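Local coordinates for actinorhodin polyketide putative beta-ketoacyl synthase 2 (Streptomyces coelicolor A3, PDB 1TQY), which probably acts as the chain length factor that partners a ketosynthase in building the polyketide backbone of actinorhodin, at residues B[26-30]-B[351-356]; B[265-270]-B[400-405]. One frame throughout, in Å; residues are numbered along the deposited sequence.

Contact 1 and contact 2 lie on opposite sides of the chain's centre, about 24 Å apart between centres, and share no helix or strand. Residues 26-30 and 351-356 form a helix-helix crossing in the interior of the thiolase-like fold, where packing is mostly apolar, around one aromatic face, with hydroxyl groups as its polar element. Contact 2, between 265-270 and 400-405, is partly buried: two antiparallel strands, 260-269 and 402-410, are joined by backbone hydrogen bonds, supplemented near one end by a side-chain amide, a carboxylate and waters. Its end also touches the partner protein, whereas contact 1 is made entirely within this chain.

Contact 1. Residues B[26-30]-B[351-356]; sequences LAPYW and VTALMS
Two helices of the thiolase-like fold cross nearly at right angles, 26-34 and 345-359, and W30 and M355 form the centre of their contact. The short segments run at 80° to each other, with axes 11.6 Å apart at closest approach, so side chains do the bridging. With CG of W30 trans to the main-chain N (chi1 -177°), the indole reaches across to the second helix: M355 CB sits on the six-membered ring, 3.6 Å from its centroid, a CH-pi contact. The methionine chain bends, bringing M355 SD above the five-membered ring of W30, 4.7 Å from its centroid, a Met-aromatic contact. L26 meets M355 tip to tip, CD2 to SD 4.0 Å, and S356 OG stands at the indole rim, 3.7 Å from W30 CH2, while also bonding T352 O. At the other end, Y29 OH comes within 2.6 Å of T352 OG1, in the plane of the phenol ring. T352 OG1 also bonds L348 O one turn back. F303 and I13 pack on the 345-359 helix, from two different strands. The phenol is thus tied at its tip into a small polar network, while apolar, CH-pi and sulfur-aromatic contacts make up most of the rest.

Contact 2. Residues B[265-270]-B[400-405]; sequences CASTFD and WGFNSA
N403 and T268 pair across two antiparallel strands and exchange both backbone bonds, N403 N to T268 O at 3.1 Å and T268 N to N403 O at 3.2 Å. A266 and A405 repeat this pair of bonds further along, and D270 N adds a bond to G401 O past the last strand pair. The N403 side-chain amide adds two more on the face that carries T268. One hydrogen of N403 ND2 goes to D270 OD1, 2.7 Å away and nearly straight at 160°; the oxygen lies in the amide plane but is met from above the carboxylate. The other hydrogen of N403 ND2 goes to T268 OG1 at 3.1 Å, more bent at 137°. D270 OD1 also accepts from G280 N, while T268 OG1 donates to G280 O. One water donates to both N403 OD1 and D270 OD2, completing the ring between amide and carboxylate, and a second links D270 O to W400 O. On the opposite face, S267 OG and S404 OG both bond D174 OD2. F269, with CG anti to its backbone nitrogen (chi1 -168°), turns its ring edge onto F402: CE1 stands over the ring centre, a T-shaped pair with centroids 5.0 Å apart. F269 CZ comes 3.1 Å from W400 O, and the ring lies against the bare backbone of G401. W400 NE1 bonds an acidic side chain of another protein's chain, on which F269 also packs and makes backbone hydrogen bonds. G401 and F402 both face G398, making a G1 beta bulge in the hairpin of 391-398 and 402-410; 260-269 also pairs antiparallel with 402-410.

Contact 1. Residues B[26-30]-B[351-356]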
loop_
_atom_site.group_PDB
_atom_site.type_symbol
_atom_site.label_atom_id
_atom_site.label_comp_id
_atom_site.label_asym_id
_atom_site.label_seq_id
_atom_site.Cartn_x
_atom_site.Cartn_y
_atom_site.Cartn_z
ATOM N N LEU B 26 -13.512 21.859 5.065
ATOM C CA LEU B 26 -14.852 21.325 5.259
ATOM C C LEU B 26 -15.986 22.305 4.972
ATOM O O LEU B 26 -16.868 22.012 4.173
ATOM C CB LEU B 26 -15.000 20.819 6.692
ATOM C CG LEU B 26 -15.761 19.521 6.990
ATOM C CD1 LEU B 26 -16.270 19.629 8.425
ATOM C CD2 LEU B 26 -16.925 19.302 6.036
ATOM N N ALA B 27 -15.971 23.468 5.620
ATOM C CA ALA B 27 -17.053 24.431 5.429
ATOM C C ALA B 27 -17.310 24.774 3.966
ATOM O O ALA B 27 -18.434 24.627 3.478
ATOM C CB ALA B 27 -16.785 25.699 6.230
ATOM N N PRO B 28 -16.276 25.239 3.243
ATOM C CA PRO B 28 -16.455 25.589 1.831
ATOM C C PRO B 28 -16.963 24.394 1.026
ATOM O O PRO B 28 -17.830 24.527 0.166
ATOM C CB PRO B 28 -15.055 26.015 1.397
ATOM C CG PRO B 28 -14.416 26.466 2.666
ATOM C CD PRO B 28 -14.883 25.452 3.662
ATOM N N TYR B 29 -16.410 23.225 1.314
ATOM C CA TYR B 29 -16.807 22.017 0.614
ATOM C C TYR B 29 -18.283 21.684 0.839
ATOM O O TYR B 29 -19.047 21.557 -0.114
ATOM C CB TYR B 29 -15.941 20.848 1.072
ATOM C CG TYR B 29 -16.427 19.515 0.565
ATOM C CD1 TYR B 29 -16.301 19.169 -0.776
ATOM C CD2 TYR B 29 -17.040 18.610 1.423
ATOM C CE1 TYR B 29 -16.772 17.953 -1.252
ATOM C CE2 TYR B 29 -17.515 17.393 0.955
ATOM C CZ TYR B 29 -17.374 17.075 -0.382
ATOM O OH TYR B 29 -17.831 15.864 -0.826
ATOM N N TRP B 30 -18.675 21.540 2.097
ATOM C CA TRP B 30 -20.059 21.223 2.444
ATOM C C TRP B 30 -21.031 22.243 1.857
ATOM O O TRP B 30 -22.157 21.908 1.476
ATOM C CB TRP B 30 -20.220 21.196 3.955
ATOM C CG TRP B 30 -21.584 20.809 4.397
ATOM C CD1 TRP B 30 -22.433 21.549 5.163
ATOM C CD2 TRP B 30 -22.237 19.554 4.172
ATOM N NE1 TRP B 30 -23.573 20.831 5.442
ATOM C CE2 TRP B 30 -23.477 19.601 4.845
ATOM C CE3 TRP B 30 -21.892 18.393 3.469
ATOM C CZ2 TRP B 30 -24.377 18.532 4.842
ATOM C CZ3 TRP B 30 -22.785 17.328 3.464
ATOM C CH2 TRP B 30 -24.014 17.406 4.150
ATOM N N VAL B 351 -16.713 11.524 4.659
ATOM C CA VAL B 351 -16.894 12.827 5.286
ATOM C C VAL B 351 -18.245 13.405 4.888
ATOM O O VAL B 351 -18.984 13.935 5.719
ATOM C CB VAL B 351 -15.792 13.825 4.854
ATOM C CG1 VAL B 351 -16.137 15.232 5.344
ATOM C CG2 VAL B 351 -14.453 13.399 5.418
ATOM N N THR B 352 -18.571 13.299 3.605
ATOM C CA THR B 352 -19.830 13.827 3.101
ATOM C C THR B 352 -21.017 13.112 3.751
ATOM O O THR B 352 -22.011 13.753 4.106
ATOM C CB THR B 352 -19.872 13.701 1.572
ATOM O OG1 THR B 352 -18.659 14.246 1.030
ATOM C CG2 THR B 352 -21.043 14.473 1.001
ATOM N N ALA B 353 -20.896 11.799 3.939
ATOM C CA ALA B 353 -21.956 11.007 4.569
ATOM C C ALA B 353 -22.144 11.392 6.040
ATOM O O ALA B 353 -23.273 11.611 6.495
ATOM C CB ALA B 353 -21.631 9.525 4.454
ATOM N N LEU B 354 -21.039 11.491 6.780
ATOM C CA LEU B 354 -21.107 11.855 8.202
ATOM C C LEU B 354 -21.789 13.212 8.391
ATOM O O LEU B 354 -22.551 13.417 9.339
ATOM C CB LEU B 354 -19.696 11.885 8.815
ATOM C CG LEU B 354 -19.068 10.493 8.994
ATOM C CD1 LEU B 354 -17.566 10.585 9.242
ATOM C CD2 LEU B 354 -19.772 9.797 10.139
ATOM N N MET B 355 -21.506 14.129 7.472
ATOM C CA MET B 355 -22.074 15.465 7.507
ATOM C C MET B 355 -23.569 15.420 7.244
ATOM O O MET B 355 -24.339 16.223 7.779
ATOM C CB MET B 355 -21.388 16.349 6.466
ATOM C CG MET B 355 -20.017 16.849 6.897
ATOM S SD MET B 355 -20.164 18.178 8.125
ATOM C CE MET B 355 -20.322 17.254 9.596
ATOM N N SER B 356 -23.971 14.480 6.400
ATOM C CA SER B 356 -25.373 14.313 6.071
ATOM C C SER B 356 -26.074 13.808 7.322
ATOM O O SER B 356 -27.146 14.290 7.687
ATOM C CB SER B 356 -25.516 13.314 4.919
ATOM O OG SER B 356 -24.918 13.831 3.741
#

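Contact 2. Residues B[265-270]-B[400-405]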
loop_
_atom_site.group_PDB
_atom_site.type_symbol
_atom_site.label_atom_id
_atom_site.label_comp_id
_atom_site.label_asym_id
_atom_site.label_seq_id
_atom_site.Cartn_x
_atom_site.Cartn_y
_atom_site.Cartn_z
ATOM N N CYS B 265 -17.007 -2.497 8.082
ATOM C CA CYS B 265 -16.189 -2.370 6.870
ATOM C C CYS B 265 -16.032 -3.726 6.199
ATOM O O CYS B 265 -16.101 -4.758 6.858
ATOM C CB CYS B 265 -14.785 -1.872 7.216
ATOM S SG CYS B 265 -14.729 -0.441 8.311
ATOM N N ALA B 266 -15.793 -3.717 4.893
ATOM C CA ALA B 266 -15.595 -4.957 4.153
ATOM C C ALA B 266 -14.993 -4.726 2.770
ATOM O O ALA B 266 -15.309 -3.735 2.102
ATOM C CB ALA B 266 -16.914 -5.704 4.023
ATOM N N SER B 267 -14.134 -5.654 2.352
ATOM C CA SER B 267 -13.473 -5.594 1.052
ATOM C C SER B 267 -13.599 -6.942 0.355
ATOM O O SER B 267 -13.366 -7.982 0.970
ATOM C CB SER B 267 -11.977 -5.287 1.203
ATOM O OG SER B 267 -11.759 -4.020 1.790
ATOM N N THR B 268 -13.981 -6.929 -0.918
ATOM C CA THR B 268 -14.078 -8.167 -1.694
ATOM C C THR B 268 -13.382 -7.887 -3.014
ATOM O O THR B 268 -12.990 -6.752 -3.279
ATOM C CB THR B 268 -15.542 -8.597 -1.998
ATOM O OG1 THR B 268 -16.177 -7.604 -2.812
ATOM C CG2 THR B 268 -16.343 -8.802 -0.711
ATOM N N PHE B 269 -13.202 -8.917 -3.831
ATOM C CA PHE B 269 -12.547 -8.746 -5.121
ATOM C C PHE B 269 -13.326 -9.527 -6.178
ATOM O O PHE B 269 -13.655 -10.689 -5.967
ATOM C CB PHE B 269 -11.101 -9.250 -5.058
ATOM C CG PHE B 269 -10.279 -8.861 -6.254
ATOM C CD1 PHE B 269 -9.995 -7.522 -6.507
ATOM C CD2 PHE B 269 -9.825 -9.818 -7.149
ATOM C CE1 PHE B 269 -9.267 -7.137 -7.641
ATOM C CE2 PHE B 269 -9.094 -9.451 -8.292
ATOM C CZ PHE B 269 -8.816 -8.107 -8.537
ATOM N N ASP B 270 -13.628 -8.897 -7.309
ATOM C CA ASP B 270 -14.393 -9.574 -8.359
ATOM C C ASP B 270 -13.629 -10.724 -9.004
ATOM O O ASP B 270 -12.401 -10.748 -8.993
ATOM C CB ASP B 270 -14.786 -8.596 -9.474
ATOM C CG ASP B 270 -15.725 -7.500 -9.004
ATOM O OD1 ASP B 270 -16.369 -7.647 -7.947
ATOM O OD2 ASP B 270 -15.832 -6.486 -9.715
ATOM N N TRP B 400 -10.134 -3.001 -11.896
ATOM C CA TRP B 400 -9.749 -4.415 -11.907
ATOM C C TRP B 400 -10.557 -5.276 -10.936
ATOM O O TRP B 400 -10.260 -6.457 -10.764
ATOM C CB TRP B 400 -8.239 -4.603 -11.664
ATOM C CG TRP B 400 -7.424 -4.139 -12.824
ATOM C CD1 TRP B 400 -6.389 -3.247 -12.794
ATOM C CD2 TRP B 400 -7.634 -4.465 -14.208
ATOM N NE1 TRP B 400 -5.952 -2.990 -14.074
ATOM C CE2 TRP B 400 -6.698 -3.721 -14.960
ATOM C CE3 TRP B 400 -8.528 -5.308 -14.886
ATOM C CZ2 TRP B 400 -6.624 -3.792 -16.357
ATOM C CZ3 TRP B 400 -8.457 -5.383 -16.282
ATOM C CH2 TRP B 400 -7.513 -4.625 -17.001
ATOM N N GLY B 401 -11.563 -4.686 -10.292
ATOM C CA GLY B 401 -12.422 -5.469 -9.418
ATOM C C GLY B 401 -12.466 -5.245 -7.921
ATOM O O GLY B 401 -13.159 -5.985 -7.223
ATOM N N PHE B 402 -11.745 -4.250 -7.412
ATOM C CA PHE B 402 -11.740 -3.982 -5.974
ATOM C C PHE B 402 -13.058 -3.384 -5.480
ATOM O O PHE B 402 -13.549 -2.396 -6.031
ATOM C CB PHE B 402 -10.595 -3.028 -5.609
ATOM C CG PHE B 402 -9.225 -3.548 -5.946
ATOM C CD1 PHE B 402 -8.665 -3.324 -7.198
ATOM C CD2 PHE B 402 -8.463 -4.193 -4.977
ATOM C CE1 PHE B 402 -7.353 -3.733 -7.479
ATOM C CE2 PHE B 402 -7.153 -4.606 -5.244
ATOM C CZ PHE B 402 -6.598 -4.373 -6.494
ATOM N N ASN B 403 -13.615 -3.994 -4.438
ATOM C CA ASN B 403 -14.865 -3.548 -3.836
ATOM C C ASN B 403 -14.653 -3.178 -2.388
ATOM O O ASN B 403 -13.919 -3.855 -1.673
ATOM C CB ASN B 403 -15.917 -4.652 -3.890
ATOM C CG ASN B 403 -16.266 -5.035 -5.290
ATOM O OD1 ASN B 403 -16.710 -4.206 -6.070
ATOM N ND2 ASN B 403 -16.052 -6.295 -5.627
ATOM N N SER B 404 -15.314 -2.115 -1.953
ATOM C CA SER B 404 -15.176 -1.683 -0.581
ATOM C C SER B 404 -16.460 -1.029 -0.097
ATOM O O SER B 404 -17.044 -0.181 -0.778
ATOM C CB SER B 404 -14.001 -0.710 -0.476
ATOM O OG SER B 404 -13.732 -0.393 0.866
ATOM N N ALA B 405 -16.900 -1.439 1.084
ATOM C CA ALA B 405 -18.116 -0.907 1.667
ATOM C C ALA B 405 -17.879 -0.512 3.119
ATOM O O ALA B 405 -17.107 -1.156 3.830
ATOM C CB ALA B 405 -19.227 -1.936 1.575
HETATM O O HOH W 1 -11.111 -8.990 -10.937
HETATM O O HOH W 2 -17.003 -4.381 -8.906
#